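Local coordinates for protein member of s1p family of ribosomal proteins (Pyrococcus furiosus, PDB 5YH1) that probably acts as an exonuclease that binds nucleic acid, through the manganese-binding DHH domain present here as one piece of a longer S1-family protein, at residues E54-I59 against G127-L132; E14-R19 against I48-F53; M42-M47 against V181-N186. All coordinates share one frame; numbering follows the deposited sequence.

Contact 1 of 3, residues E54-I59 against G127-L132; sequences EGRPII and GDELPL
The parallel sheet of the DHH domain sets strand 58-63 beside strand 132-136 here, with Ile58 paired to Leu132. Leu132 takes both backbone bonds: its N reaches Pro57 O at 3.0 Å, and its O accepts from Ile59 N, also at 3.0 Å. On its other side Ile58 bonds to Leu96 and Lys98, which places it in the middle of three neighbouring strands. The side chains of Ile58 and Leu132 share one face, under helix 32-53. Gly55 ends that helix in a Schellman motif, and the chain then turns into the strand.

Just before the strands, Arg56 spans the two segments. Its CG stands anti to the backbone N (chi1 -180°) and the chain bends at chi3, which carries CG and CD past the carbonyl of Leu130 and brings NH1 onto Leu130 O at 2.8 Å, in the carbonyl plane and near that of the guanidinium. NE gives an almost straight bond to Glu54 OE1 at 2.8 Å, meeting that oxygen from above the carboxylate plane; NH2 adds only weak bonds to Glu54. Glu129 lays its CB over one guanidinium face, while its OE2, which also bonds a glycerol, forms a long ion pair with Arg56 NH2, well out of the guanidinium plane. With a methionine here, Leu130 O would probably lose this charged donor and the Glu54 carboxylate would be left with a long, weak pairing to Arg50, close to the carboxylate of Glu129.

A water ties Gly55 O to Glu129 N. Deeper in, Ile59 and Pro131 lie alongside and point the same way, with Ile59 CD1 3.6 Å from Pro131 CG.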
ATOM      1  N   GLU A  54     -14.901 -31.651   6.285  1.00 35.16           N
ATOM      2  CA  GLU A  54     -14.337 -31.643   7.632  1.00 35.96           C
ATOM      3  C   GLU A  54     -14.344 -30.256   8.274  1.00 33.57           C
ATOM      4  O   GLU A  54     -13.934 -30.107   9.410  1.00 35.49           O
ATOM      5  CB  GLU A  54     -12.934 -32.255   7.659  1.00 38.04           C
ATOM      6  CG  GLU A  54     -11.840 -31.417   7.042  1.00 40.46           C
ATOM      7  CD  GLU A  54     -10.499 -32.124   7.041  1.00 41.90           C
ATOM      8  OE1 GLU A  54      -9.725 -31.946   6.085  1.00 46.10           O
ATOM      9  OE2 GLU A  54     -10.200 -32.852   8.000  1.00 47.59           O
ATOM     10  N   GLY A  55     -14.828 -29.247   7.563  1.00 32.36           N
ATOM     11  CA  GLY A  55     -14.873 -27.888   8.104  1.00 30.96           C
ATOM     12  C   GLY A  55     -13.517 -27.213   8.136  1.00 30.12           C
ATOM     13  O   GLY A  55     -13.295 -26.292   8.917  1.00 30.64           O
ATOM     14  N   ARG A  56     -12.611 -27.670   7.283  1.00 29.59           N
ATOM     15  CA  ARG A  56     -11.289 -27.075   7.157  1.00 29.71           C
ATOM     16  C   ARG A  56     -11.364 -25.874   6.216  1.00 29.35           C
ATOM     17  O   ARG A  56     -12.014 -25.955   5.171  1.00 30.67           O
ATOM     18  CB  ARG A  56     -10.310 -28.106   6.601  1.00 29.20           C
ATOM     19  CG  ARG A  56      -8.891 -27.585   6.430  1.00 30.16           C
ATOM     20  CD  ARG A  56      -7.979 -28.626   5.804  1.00 29.73           C
ATOM     21  NE  ARG A  56      -7.939 -29.864   6.583  1.00 30.46           N
ATOM     22  CZ  ARG A  56      -7.070 -30.141   7.562  1.00 33.10           C
ATOM     23  NH1 ARG A  56      -6.121 -29.283   7.929  1.00 32.08           N
ATOM     24  NH2 ARG A  56      -7.149 -31.310   8.185  1.00 33.69           N
ATOM     25  N   PRO A  57     -10.689 -24.761   6.564  1.00 28.50           N
ATOM     26  CA  PRO A  57     -10.708 -23.622   5.650  1.00 28.12           C
ATOM     27  C   PRO A  57      -9.934 -23.884   4.371  1.00 27.96           C
ATOM     28  O   PRO A  57      -9.084 -24.776   4.322  1.00 27.75           O
ATOM     29  CB  PRO A  57     -10.050 -22.485   6.448  1.00 28.37           C
ATOM     30  CG  PRO A  57      -9.376 -23.117   7.604  1.00 28.68           C
ATOM     31  CD  PRO A  57      -9.976 -24.473   7.822  1.00 28.58           C
ATOM     32  N   ILE A  58     -10.261 -23.109   3.340  1.00 27.69           N
ATOM     33  CA  ILE A  58      -9.601 -23.178   2.056  1.00 26.82           C
ATOM     34  C   ILE A  58      -9.132 -21.782   1.673  1.00 25.79           C
ATOM     35  O   ILE A  58      -9.890 -20.817   1.779  1.00 24.48           O
ATOM     36  CB  ILE A  58     -10.566 -23.717   0.983  1.00 28.35           C
ATOM     37  CG1 ILE A  58     -10.923 -25.172   1.288  1.00 29.85           C
ATOM     38  CG2 ILE A  58      -9.969 -23.581  -0.417  1.00 28.21           C
ATOM     39  CD1 ILE A  58     -11.994 -25.739   0.374  1.00 31.08           C
ATOM     40  N   ILE A  59      -7.879 -21.684   1.242  1.00 26.33           N
ATOM     41  CA  ILE A  59      -7.371 -20.481   0.596  1.00 27.96           C
ATOM     42  C   ILE A  59      -7.177 -20.796  -0.874  1.00 26.27           C
ATOM     43  O   ILE A  59      -6.447 -21.730  -1.221  1.00 25.51           O
ATOM     44  CB  ILE A  59      -5.990 -20.051   1.112  1.00 29.27           C
ATOM     45  CG1 ILE A  59      -5.986 -19.910   2.614  1.00 32.72           C
ATOM     46  CG2 ILE A  59      -5.581 -18.725   0.474  1.00 29.52           C
ATOM     47  CD1 ILE A  59      -4.583 -19.684   3.140  1.00 35.29           C
ATOM     48  N   GLY A 127      -9.089 -21.698  16.876  1.00 38.35           N
ATOM     49  CA  GLY A 127      -8.932 -23.156  16.824  1.00 37.95           C
ATOM     50  C   GLY A 127      -9.176 -23.786  15.459  1.00 39.08           C
ATOM     51  O   GLY A 127      -9.284 -25.004  15.360  1.00 39.39           O
ATOM     52  N   ASP A 128      -9.263 -22.976  14.402  1.00 39.08           N
ATOM     53  CA  ASP A 128      -9.400 -23.505  13.039  1.00 37.89           C
ATOM     54  C   ASP A 128      -8.227 -24.409  12.684  1.00 36.39           C
ATOM     55  O   ASP A 128      -7.086 -24.142  13.064  1.00 35.49           O
ATOM     56  CB  ASP A 128      -9.425 -22.375  12.003  1.00 39.48           C
ATOM     57  CG  ASP A 128     -10.658 -21.514  12.089  1.00 40.24           C
ATOM     58  OD1 ASP A 128     -11.707 -21.998  12.535  1.00 43.37           O
ATOM     59  OD2 ASP A 128     -10.579 -20.337  11.700  1.00 41.99           O
ATOM     60  N   GLU A 129      -8.503 -25.461  11.930  1.00 34.71           N
ATOM     61  CA  GLU A 129      -7.440 -26.229  11.297  1.00 36.08           C
ATOM     62  C   GLU A 129      -6.720 -25.350  10.276  1.00 32.21           C
ATOM     63  O   GLU A 129      -7.266 -24.356   9.789  1.00 29.94           O
ATOM     64  CB  GLU A 129      -8.016 -27.450  10.580  1.00 41.03           C
ATOM     65  CG  GLU A 129      -8.688 -28.468  11.483  1.00 45.73           C
ATOM     66  CD  GLU A 129      -7.695 -29.376  12.170  1.00 50.29           C
ATOM     67  OE1 GLU A 129      -6.899 -28.885  12.989  1.00 59.24           O
ATOM     68  OE2 GLU A 129      -7.711 -30.591  11.892  1.00 57.42           O
ATOM     69  N   LEU A 130      -5.493 -25.725   9.950  1.00 30.99           N
ATOM     70  CA  LEU A 130      -4.754 -25.056   8.894  1.00 30.80           C
ATOM     71  C   LEU A 130      -5.399 -25.400   7.546  1.00 29.44           C
ATOM     72  O   LEU A 130      -5.930 -26.498   7.362  1.00 27.76           O
ATOM     73  CB  LEU A 130      -3.288 -25.459   8.919  1.00 31.67           C
ATOM     74  CG  LEU A 130      -2.521 -25.099  10.195  1.00 33.76           C
ATOM     75  CD1 LEU A 130      -1.065 -25.498  10.034  1.00 35.08           C
ATOM     76  CD2 LEU A 130      -2.629 -23.624  10.550  1.00 33.76           C
ATOM     77  N   PRO A 131      -5.394 -24.447   6.614  1.00 29.10           N
ATOM     78  CA  PRO A 131      -6.204 -24.605   5.405  1.00 27.97           C
ATOM     79  C   PRO A 131      -5.608 -25.539   4.369  1.00 26.34           C
ATOM     80  O   PRO A 131      -4.428 -25.862   4.424  1.00 24.84           O
ATOM     81  CB  PRO A 131      -6.260 -23.185   4.834  1.00 28.65           C
ATOM     82  CG  PRO A 131      -5.022 -22.537   5.348  1.00 29.25           C
ATOM     83  CD  PRO A 131      -4.829 -23.095   6.722  1.00 29.19           C
ATOM     84  N   LEU A 132      -6.463 -25.983   3.456  1.00 25.69           N
ATOM     85  CA  LEU A 132      -6.030 -26.510   2.179  1.00 25.19           C
ATOM     86  C   LEU A 132      -5.771 -25.291   1.301  1.00 24.89           C
ATOM     87  O   LEU A 132      -6.610 -24.386   1.219  1.00 24.66           O
ATOM     88  CB  LEU A 132      -7.129 -27.378   1.554  1.00 25.20           C
ATOM     89  CG  LEU A 132      -6.890 -27.932   0.146  1.00 25.02           C
ATOM     90  CD1 LEU A 132      -5.801 -28.986   0.188  1.00 25.38           C
ATOM     91  CD2 LEU A 132      -8.174 -28.510  -0.435  1.00 25.74           C
TER
HETATM   92  O   HOH W   1     -11.074 -25.909  11.018  1.00 45.69           O

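Contact 2 of 3, residues E14-R19 against I48-F53; sequences EELDRR and IRRAIF
Arg19 lies flat over one face of the Phe53 ring, its guanidinium and the ring turned only 19° apart. The extended chain sets Arg19 CD above the ring centroid in a CH-pi contact, with NE 3.5 Å from Phe53 CZ; the cation-pi part is off-centre because Arg19 CZ has moved on toward CE1. Beside this stack Leu16 packs its CD2 3.6 Å from Phe53 CB, while its CB sits over one face of the Arg50 guanidinium.

Arg50 stretches across from helix 32-53 to Asp17 on helix 2-20. The Arg50 NE bond to Asp17 OD1, 2.7 Å long, meets the oxygen nearly end-on and close to the guanidinium plane; NH2 adds a weak second bond to the same oxygen and has another acid partner in Glu13. The axes of segments 14-19 and 48-53 come within 9.2 Å, their N-to-C directions 133° apart.

Arg49 bends at chi3 (57°) and gives NH2 to Arg19 O at 2.8 Å, and its NE to Ala20 O. Both carbonyls belong to the C-terminal end of helix 2-20, where the arginine's positive charge would probably be favoured by the helix dipole.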
ATOM      1  N   GLU A  14     -13.003 -42.185   7.941  1.00 50.04           N
ATOM      2  CA  GLU A  14     -13.334 -43.133   6.878  1.00 49.86           C
ATOM      3  C   GLU A  14     -14.563 -42.711   6.094  1.00 47.09           C
ATOM      4  O   GLU A  14     -14.586 -42.824   4.872  1.00 45.61           O
ATOM      5  CB  GLU A  14     -13.557 -44.523   7.455  1.00 53.77           C
ATOM      6  CG  GLU A  14     -12.307 -45.145   8.056  1.00 56.05           C
ATOM      7  CD  GLU A  14     -12.617 -46.397   8.855  1.00 59.03           C
ATOM      8  OE1 GLU A  14     -13.658 -47.042   8.580  1.00 58.41           O
ATOM      9  OE2 GLU A  14     -11.818 -46.732   9.757  1.00 61.21           O
ATOM     10  N   GLU A  15     -15.586 -42.232   6.797  1.00 45.07           N
ATOM     11  CA  GLU A  15     -16.787 -41.719   6.140  1.00 46.33           C
ATOM     12  C   GLU A  15     -16.535 -40.414   5.377  1.00 45.29           C
ATOM     13  O   GLU A  15     -17.213 -40.133   4.384  1.00 46.13           O
ATOM     14  CB  GLU A  15     -17.917 -41.536   7.151  1.00 47.90           C
ATOM     15  CG  GLU A  15     -18.450 -42.855   7.688  1.00 51.30           C
ATOM     16  CD  GLU A  15     -19.047 -43.736   6.597  1.00 53.08           C
ATOM     17  OE1 GLU A  15     -19.984 -43.280   5.902  1.00 52.96           O
ATOM     18  OE2 GLU A  15     -18.573 -44.881   6.437  1.00 53.14           O
ATOM     19  N   LEU A  16     -15.563 -39.630   5.838  1.00 44.86           N
ATOM     20  CA  LEU A  16     -15.132 -38.431   5.117  1.00 44.29           C
ATOM     21  C   LEU A  16     -14.471 -38.803   3.799  1.00 41.58           C
ATOM     22  O   LEU A  16     -14.775 -38.199   2.777  1.00 40.54           O
ATOM     23  CB  LEU A  16     -14.180 -37.572   5.959  1.00 43.54           C
ATOM     24  CG  LEU A  16     -14.827 -36.635   6.980  1.00 44.73           C
ATOM     25  CD1 LEU A  16     -13.743 -35.986   7.835  1.00 44.32           C
ATOM     26  CD2 LEU A  16     -15.697 -35.575   6.322  1.00 44.32           C
ATOM     27  N   ASP A  17     -13.578 -39.791   3.830  1.00 41.79           N
ATOM     28  CA  ASP A  17     -12.984 -40.348   2.610  1.00 43.72           C
ATOM     29  C   ASP A  17     -14.041 -40.803   1.613  1.00 44.84           C
ATOM     30  O   ASP A  17     -13.938 -40.520   0.423  1.00 46.59           O
ATOM     31  CB  ASP A  17     -12.079 -41.538   2.930  1.00 43.00           C
ATOM     32  CG  ASP A  17     -10.768 -41.126   3.560  1.00 44.45           C
ATOM     33  OD1 ASP A  17     -10.470 -39.915   3.595  1.00 45.11           O
ATOM     34  OD2 ASP A  17     -10.027 -42.019   4.024  1.00 45.19           O
ATOM     35  N   ARG A  18     -15.051 -41.509   2.107  1.00 46.74           N
ATOM     36  CA  ARG A  18     -16.103 -42.047   1.255  1.00 47.64           C
ATOM     37  C   ARG A  18     -16.927 -40.915   0.658  1.00 44.01           C
ATOM     38  O   ARG A  18     -17.083 -40.847  -0.553  1.00 42.76           O
ATOM     39  CB  ARG A  18     -16.998 -43.007   2.044  1.00 51.40           C
ATOM     40  CG  ARG A  18     -17.882 -43.903   1.189  1.00 56.47           C
ATOM     41  CD  ARG A  18     -18.781 -44.762   2.069  1.00 60.86           C
ATOM     42  NE  ARG A  18     -19.557 -45.758   1.322  1.00 65.07           N
ATOM     43  CZ  ARG A  18     -20.747 -45.553   0.749  1.00 67.19           C
ATOM     44  NH1 ARG A  18     -21.350 -44.364   0.797  1.00 68.76           N
ATOM     45  NH2 ARG A  18     -21.342 -46.554   0.110  1.00 68.12           N
ATOM     46  N   ARG A  19     -17.433 -40.014   1.496  1.00 41.52           N
ATOM     47  CA  ARG A  19     -18.263 -38.920   0.987  1.00 42.48           C
ATOM     48  C   ARG A  19     -17.520 -37.954   0.057  1.00 41.55           C
ATOM     49  O   ARG A  19     -18.127 -37.372  -0.840  1.00 40.61           O
ATOM     50  CB  ARG A  19     -18.914 -38.109   2.109  1.00 43.60           C
ATOM     51  CG  ARG A  19     -20.107 -37.329   1.578  1.00 45.74           C
ATOM     52  CD  ARG A  19     -20.639 -36.282   2.522  1.00 46.80           C
ATOM     53  NE  ARG A  19     -21.571 -35.393   1.828  1.00 47.94           N
ATOM     54  CZ  ARG A  19     -22.345 -34.495   2.436  1.00 51.52           C
ATOM     55  NH1 ARG A  19     -22.318 -34.358   3.761  1.00 52.41           N
ATOM     56  NH2 ARG A  19     -23.156 -33.725   1.718  1.00 51.74           N
ATOM     57  N   ILE A  48     -10.421 -31.151  -2.235  1.00 28.03           N
ATOM     58  CA  ILE A  48     -11.191 -29.944  -1.962  1.00 26.93           C
ATOM     59  C   ILE A  48     -12.480 -30.297  -1.218  1.00 27.58           C
ATOM     60  O   ILE A  48     -12.792 -29.686  -0.185  1.00 26.17           O
ATOM     61  CB  ILE A  48     -11.426 -29.120  -3.249  1.00 26.87           C
ATOM     62  CG1 ILE A  48     -10.101 -28.487  -3.686  1.00 27.42           C
ATOM     63  CG2 ILE A  48     -12.465 -28.032  -3.040  1.00 27.09           C
ATOM     64  CD1 ILE A  48     -10.079 -27.972  -5.106  1.00 28.10           C
ATOM     65  N   ARG A  49     -13.199 -31.303  -1.713  1.00 28.13           N
ATOM     66  CA  ARG A  49     -14.446 -31.749  -1.075  1.00 28.76           C
ATOM     67  C   ARG A  49     -14.204 -32.226   0.362  1.00 28.72           C
ATOM     68  O   ARG A  49     -15.013 -31.975   1.247  1.00 28.50           O
ATOM     69  CB  ARG A  49     -15.105 -32.873  -1.892  1.00 29.75           C
ATOM     70  CG  ARG A  49     -15.749 -32.428  -3.199  1.00 30.57           C
ATOM     71  CD  ARG A  49     -16.072 -33.627  -4.087  1.00 32.14           C
ATOM     72  NE  ARG A  49     -16.944 -34.592  -3.405  1.00 32.76           N
ATOM     73  CZ  ARG A  49     -18.256 -34.438  -3.234  1.00 32.53           C
ATOM     74  NH1 ARG A  49     -18.891 -33.378  -3.699  1.00 33.48           N
ATOM     75  NH2 ARG A  49     -18.946 -35.360  -2.593  1.00 33.56           N
ATOM     76  N   ARG A  50     -13.090 -32.908   0.589  1.00 29.37           N
ATOM     77  CA  ARG A  50     -12.781 -33.426   1.920  1.00 31.82           C
ATOM     78  C   ARG A  50     -12.545 -32.291   2.920  1.00 31.91           C
ATOM     79  O   ARG A  50     -13.089 -32.314   4.032  1.00 32.54           O
ATOM     80  CB  ARG A  50     -11.575 -34.363   1.878  1.00 33.62           C
ATOM     81  CG  ARG A  50     -11.540 -35.309   3.063  1.00 37.05           C
ATOM     82  CD  ARG A  50     -10.323 -36.221   3.052  1.00 39.69           C
ATOM     83  NE  ARG A  50     -10.475 -37.291   4.043  1.00 44.01           N
ATOM     84  CZ  ARG A  50     -10.355 -37.134   5.365  1.00 46.27           C
ATOM     85  NH1 ARG A  50     -10.072 -35.940   5.887  1.00 45.16           N
ATOM     86  NH2 ARG A  50     -10.522 -38.182   6.175  1.00 45.83           N
ATOM     87  N   ALA A  51     -11.751 -31.299   2.516  1.00 30.12           N
ATOM     88  CA  ALA A  51     -11.558 -30.095   3.324  1.00 29.66           C
ATOM     89  C   ALA A  51     -12.896 -29.462   3.697  1.00 29.86           C
ATOM     90  O   ALA A  51     -13.117 -29.110   4.855  1.00 29.71           O
ATOM     91  CB  ALA A  51     -10.687 -29.092   2.590  1.00 29.97           C
ATOM     92  N   ILE A  52     -13.797 -29.350   2.720  1.00 31.22           N
ATOM     93  CA  ILE A  52     -15.123 -28.772   2.949  1.00 30.68           C
ATOM     94  C   ILE A  52     -15.921 -29.569   3.975  1.00 31.93           C
ATOM     95  O   ILE A  52     -16.539 -28.998   4.880  1.00 33.96           O
ATOM     96  CB  ILE A  52     -15.955 -28.712   1.647  1.00 29.68           C
ATOM     97  CG1 ILE A  52     -15.345 -27.717   0.657  1.00 28.77           C
ATOM     98  CG2 ILE A  52     -17.402 -28.317   1.945  1.00 29.55           C
ATOM     99  CD1 ILE A  52     -15.903 -27.844  -0.744  1.00 28.57           C
ATOM    100  N   PHE A  53     -15.931 -30.883   3.820  1.00 31.96           N
ATOM    101  CA  PHE A  53     -16.754 -31.727   4.671  1.00 33.44           C
ATOM    102  C   PHE A  53     -16.210 -31.813   6.103  1.00 33.71           C
ATOM    103  O   PHE A  53     -16.979 -32.009   7.031  1.00 33.03           O
ATOM    104  CB  PHE A  53     -16.939 -33.125   4.056  1.00 34.10           C
ATOM    105  CG  PHE A  53     -17.727 -33.134   2.765  1.00 34.95           C
ATOM    106  CD1 PHE A  53     -18.843 -32.324   2.592  1.00 35.96           C
ATOM    107  CD2 PHE A  53     -17.371 -33.988   1.733  1.00 36.95           C
ATOM    108  CE1 PHE A  53     -19.562 -32.346   1.406  1.00 37.04           C
ATOM    109  CE2 PHE A  53     -18.093 -34.016   0.547  1.00 36.74           C
ATOM    110  CZ  PHE A  53     -19.189 -33.197   0.384  1.00 35.89           C
TER

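Contact 3 of 3, residues M42-M47 against V181-N186; sequences MKAAFM and VDVHVN
Val183 is the bump of this contact, and the hollow that receives it lies on helix 32-53 between Lys43, Ala44 and Met47. Its CG1 takes the crowded position between the backbone N and the carbonyl carbon (chi1 65°), which directs it into the floor of the hollow, 3.9 Å from Ala44 CA. Met47, a selenomethionine, closes one wall with SE 3.9 Å from the same CG1. The other methyl, CG2, lies against Lys43 CD, 3.9 Å away on that residue's extended chain.

The axes of helix segment 42-47 and strand 183-185 come within 8.5 Å, a closeness that the small Ala44 is likely to allow. Strand 183-185 is an outermost strand, within this chain, of the parallel sheet of the DHH domain, and helix 32-53 packs over one face of that sheet. Val185 is on the same face as Val183, two residues further along the strand, and its CG2 meets Ala44 CB at 4.1 Å; the side chain of Val185 is about 8 Å from that of His163, a manganese ligand.

At the other end the Met47 chain bends at chi3 and lays CE across Asp182 CB at 3.7 Å. The Asp182 carboxylate itself pairs with Lys152. Lys43, having passed Val183, delivers its NZ to the backbone O of Asp182 at 3.0 Å, nearly in line with the carbonyl bond.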
HETATM    1  N   MSE A  42      -9.732 -35.703 -10.516  1.00 29.46           N
HETATM    2  CA  MSE A  42     -10.583 -36.335  -9.502  1.00 32.00           C
HETATM    3  C   MSE A  42      -9.934 -36.278  -8.135  1.00 29.53           C
HETATM    4  O   MSE A  42     -10.618 -36.104  -7.139  1.00 29.62           O
HETATM    5  CB  MSE A  42     -10.934 -37.776  -9.884  1.00 33.62           C
HETATM    6  CG  MSE A  42     -11.956 -37.759 -11.022  1.00 38.45           C
HETATM    7 SE   MSE A  42     -12.575 -39.571 -11.538  1.00 43.93          SE
HETATM    8  CE  MSE A  42     -13.982 -39.801 -10.179  1.00 38.84           C
ATOM      9  N   LYS A  43      -8.621 -36.415  -8.076  1.00 28.98           N
ATOM     10  CA  LYS A  43      -7.890 -36.247  -6.819  1.00 30.66           C
ATOM     11  C   LYS A  43      -8.008 -34.813  -6.280  1.00 30.37           C
ATOM     12  O   LYS A  43      -8.252 -34.617  -5.091  1.00 31.13           O
ATOM     13  CB  LYS A  43      -6.421 -36.606  -7.008  1.00 30.94           C
ATOM     14  CG  LYS A  43      -5.607 -36.576  -5.716  1.00 33.67           C
ATOM     15  CD  LYS A  43      -4.196 -37.070  -5.976  1.00 35.23           C
ATOM     16  CE  LYS A  43      -3.330 -37.045  -4.727  1.00 36.74           C
ATOM     17  NZ  LYS A  43      -1.922 -37.332  -5.108  1.00 37.08           N
ATOM     18  N   ALA A  44      -7.848 -33.821  -7.155  1.00 29.15           N
ATOM     19  CA  ALA A  44      -8.005 -32.416  -6.758  1.00 28.32           C
ATOM     20  C   ALA A  44      -9.379 -32.179  -6.149  1.00 27.86           C
ATOM     21  O   ALA A  44      -9.505 -31.562  -5.087  1.00 28.37           O
ATOM     22  CB  ALA A  44      -7.787 -31.492  -7.954  1.00 27.65           C
ATOM     23  N   ALA A  45     -10.405 -32.688  -6.818  1.00 27.45           N
ATOM     24  CA  ALA A  45     -11.777 -32.521  -6.356  1.00 28.07           C
ATOM     25  C   ALA A  45     -12.020 -33.269  -5.051  1.00 28.10           C
ATOM     26  O   ALA A  45     -12.728 -32.781  -4.180  1.00 28.93           O
ATOM     27  CB  ALA A  45     -12.762 -32.974  -7.424  1.00 27.78           C
ATOM     28  N   PHE A  46     -11.432 -34.453  -4.921  1.00 29.89           N
ATOM     29  CA  PHE A  46     -11.487 -35.206  -3.671  1.00 30.37           C
ATOM     30  C   PHE A  46     -10.912 -34.388  -2.506  1.00 29.66           C
ATOM     31  O   PHE A  46     -11.545 -34.262  -1.458  1.00 28.35           O
ATOM     32  CB  PHE A  46     -10.729 -36.542  -3.797  1.00 31.70           C
ATOM     33  CG  PHE A  46     -10.506 -37.237  -2.479  1.00 32.60           C
ATOM     34  CD1 PHE A  46     -11.493 -38.035  -1.921  1.00 33.50           C
ATOM     35  CD2 PHE A  46      -9.314 -37.075  -1.782  1.00 33.48           C
ATOM     36  CE1 PHE A  46     -11.291 -38.663  -0.695  1.00 34.00           C
ATOM     37  CE2 PHE A  46      -9.111 -37.698  -0.559  1.00 33.73           C
ATOM     38  CZ  PHE A  46     -10.102 -38.492  -0.015  1.00 33.65           C
HETATM   39  N   MSE A  47      -9.719 -33.833  -2.694  1.00 29.14           N
HETATM   40  CA  MSE A  47      -9.066 -33.063  -1.626  1.00 30.19           C
HETATM   41  C   MSE A  47      -9.863 -31.843  -1.248  1.00 28.76           C
HETATM   42  O   MSE A  47     -10.006 -31.529  -0.068  1.00 29.32           O
HETATM   43  CB  MSE A  47      -7.651 -32.687  -2.042  1.00 32.52           C
HETATM   44  CG  MSE A  47      -6.743 -33.902  -1.890  1.00 35.20           C
HETATM   45 SE   MSE A  47      -4.949 -33.495  -2.577  0.94 43.64          SE
HETATM   46  CE  MSE A  47      -4.383 -32.404  -1.027  1.00 42.28           C
ATOM     47  N   VAL A 181       4.128 -30.334  -3.854  1.00 32.08           N
ATOM     48  CA  VAL A 181       2.668 -30.213  -3.830  1.00 31.18           C
ATOM     49  C   VAL A 181       2.005 -31.585  -3.899  1.00 30.81           C
ATOM     50  O   VAL A 181       2.597 -32.539  -4.392  1.00 30.82           O
ATOM     51  CB  VAL A 181       2.137 -29.311  -4.969  1.00 31.81           C
ATOM     52  CG1 VAL A 181       2.775 -27.924  -4.896  1.00 31.46           C
ATOM     53  CG2 VAL A 181       2.361 -29.935  -6.338  1.00 31.22           C
ATOM     54  N   ASP A 182       0.765 -31.658  -3.426  1.00 30.00           N
ATOM     55  CA  ASP A 182       0.056 -32.924  -3.260  1.00 30.26           C
ATOM     56  C   ASP A 182      -0.683 -33.395  -4.514  1.00 31.01           C
ATOM     57  O   ASP A 182      -0.814 -34.595  -4.749  1.00 30.70           O
ATOM     58  CB  ASP A 182      -0.910 -32.809  -2.080  1.00 31.16           C
ATOM     59  CG  ASP A 182      -0.178 -32.568  -0.759  1.00 32.67           C
ATOM     60  OD1 ASP A 182       0.142 -33.569  -0.102  1.00 33.92           O
ATOM     61  OD2 ASP A 182       0.140 -31.403  -0.416  1.00 31.26           O
ATOM     62  N   VAL A 183      -1.207 -32.459  -5.294  1.00 30.26           N
ATOM     63  CA  VAL A 183      -1.713 -32.791  -6.625  1.00 29.89           C
ATOM     64  C   VAL A 183      -1.542 -31.593  -7.548  1.00 29.29           C
ATOM     65  O   VAL A 183      -1.852 -30.449  -7.175  1.00 28.68           O
ATOM     66  CB  VAL A 183      -3.177 -33.270  -6.612  1.00 30.66           C
ATOM     67  CG1 VAL A 183      -4.121 -32.169  -6.166  1.00 31.50           C
ATOM     68  CG2 VAL A 183      -3.582 -33.790  -7.991  1.00 30.94           C
ATOM     69  N   HIS A 184      -1.019 -31.870  -8.741  1.00 27.02           N
ATOM     70  CA  HIS A 184      -0.745 -30.854  -9.735  1.00 25.58           C
ATOM     71  C   HIS A 184      -1.504 -31.210 -11.019  1.00 26.83           C
ATOM     72  O   HIS A 184      -1.174 -32.187 -11.689  1.00 26.60           O
ATOM     73  CB  HIS A 184       0.760 -30.771  -9.951  1.00 24.70           C
ATOM     74  CG  HIS A 184       1.192 -29.636 -10.823  1.00 23.91           C
ATOM     75  ND1 HIS A 184       2.509 -29.431 -11.166  1.00 24.17           N
ATOM     76  CD2 HIS A 184       0.484 -28.673 -11.455  1.00 23.64           C
ATOM     77  CE1 HIS A 184       2.600 -28.373 -11.952  1.00 24.22           C
ATOM     78  NE2 HIS A 184       1.384 -27.901 -12.150  1.00 24.10           N
ATOM     79  N   VAL A 185      -2.555 -30.442 -11.311  1.00 26.84           N
ATOM     80  CA  VAL A 185      -3.338 -30.589 -12.535  1.00 26.65           C
ATOM     81  C   VAL A 185      -2.771 -29.616 -13.560  1.00 27.08           C
ATOM     82  O   VAL A 185      -2.875 -28.392 -13.398  1.00 26.78           O
ATOM     83  CB  VAL A 185      -4.828 -30.281 -12.297  1.00 26.93           C
ATOM     84  CG1 VAL A 185      -5.614 -30.373 -13.598  1.00 27.42           C
ATOM     85  CG2 VAL A 185      -5.414 -31.228 -11.255  1.00 26.92           C
ATOM     86  N   ASN A 186      -2.151 -30.163 -14.599  1.00 27.03           N
ATOM     87  CA  ASN A 186      -1.471 -29.365 -15.615  1.00 28.05           C
ATOM     88  C   ASN A 186      -1.335 -30.178 -16.919  1.00 29.04           C
ATOM     89  O   ASN A 186      -0.773 -31.283 -16.908  1.00 29.76           O
ATOM     90  CB  ASN A 186      -0.105 -28.919 -15.090  1.00 28.00           C
ATOM     91  CG  ASN A 186       0.594 -27.917 -15.998  1.00 29.58           C
ATOM     92  OD1 ASN A 186       0.469 -27.964 -17.219  1.00 29.84           O
ATOM     93  ND2 ASN A 186       1.357 -27.008 -15.394  1.00 29.63           N
TER

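Helix 32-53 is common ground: contact 3 uses its 42-47 turns, contact 2 its last turn and a half, and contact 1 starts just past its end. Contacts 1 and 2 are centred about 13 Å apart, 2 and 3 about 14 Å, 1 and 3 about 17 Å. Along the chain contact 2 closes before contact 1 opens, contact 1 is nested within the span of contact 3, and contacts 2 and 3 interleave. Helix 32-53 packs one side on strands 58-63, 132-136 and 183-185 of the parallel sheet contacts 1 and 3 share, where Leu132 CD2 touches Met47 O and Ile48 CA, and meets helix 2-20 with another, joining the N-terminal helix to the sheet of the DHH domain.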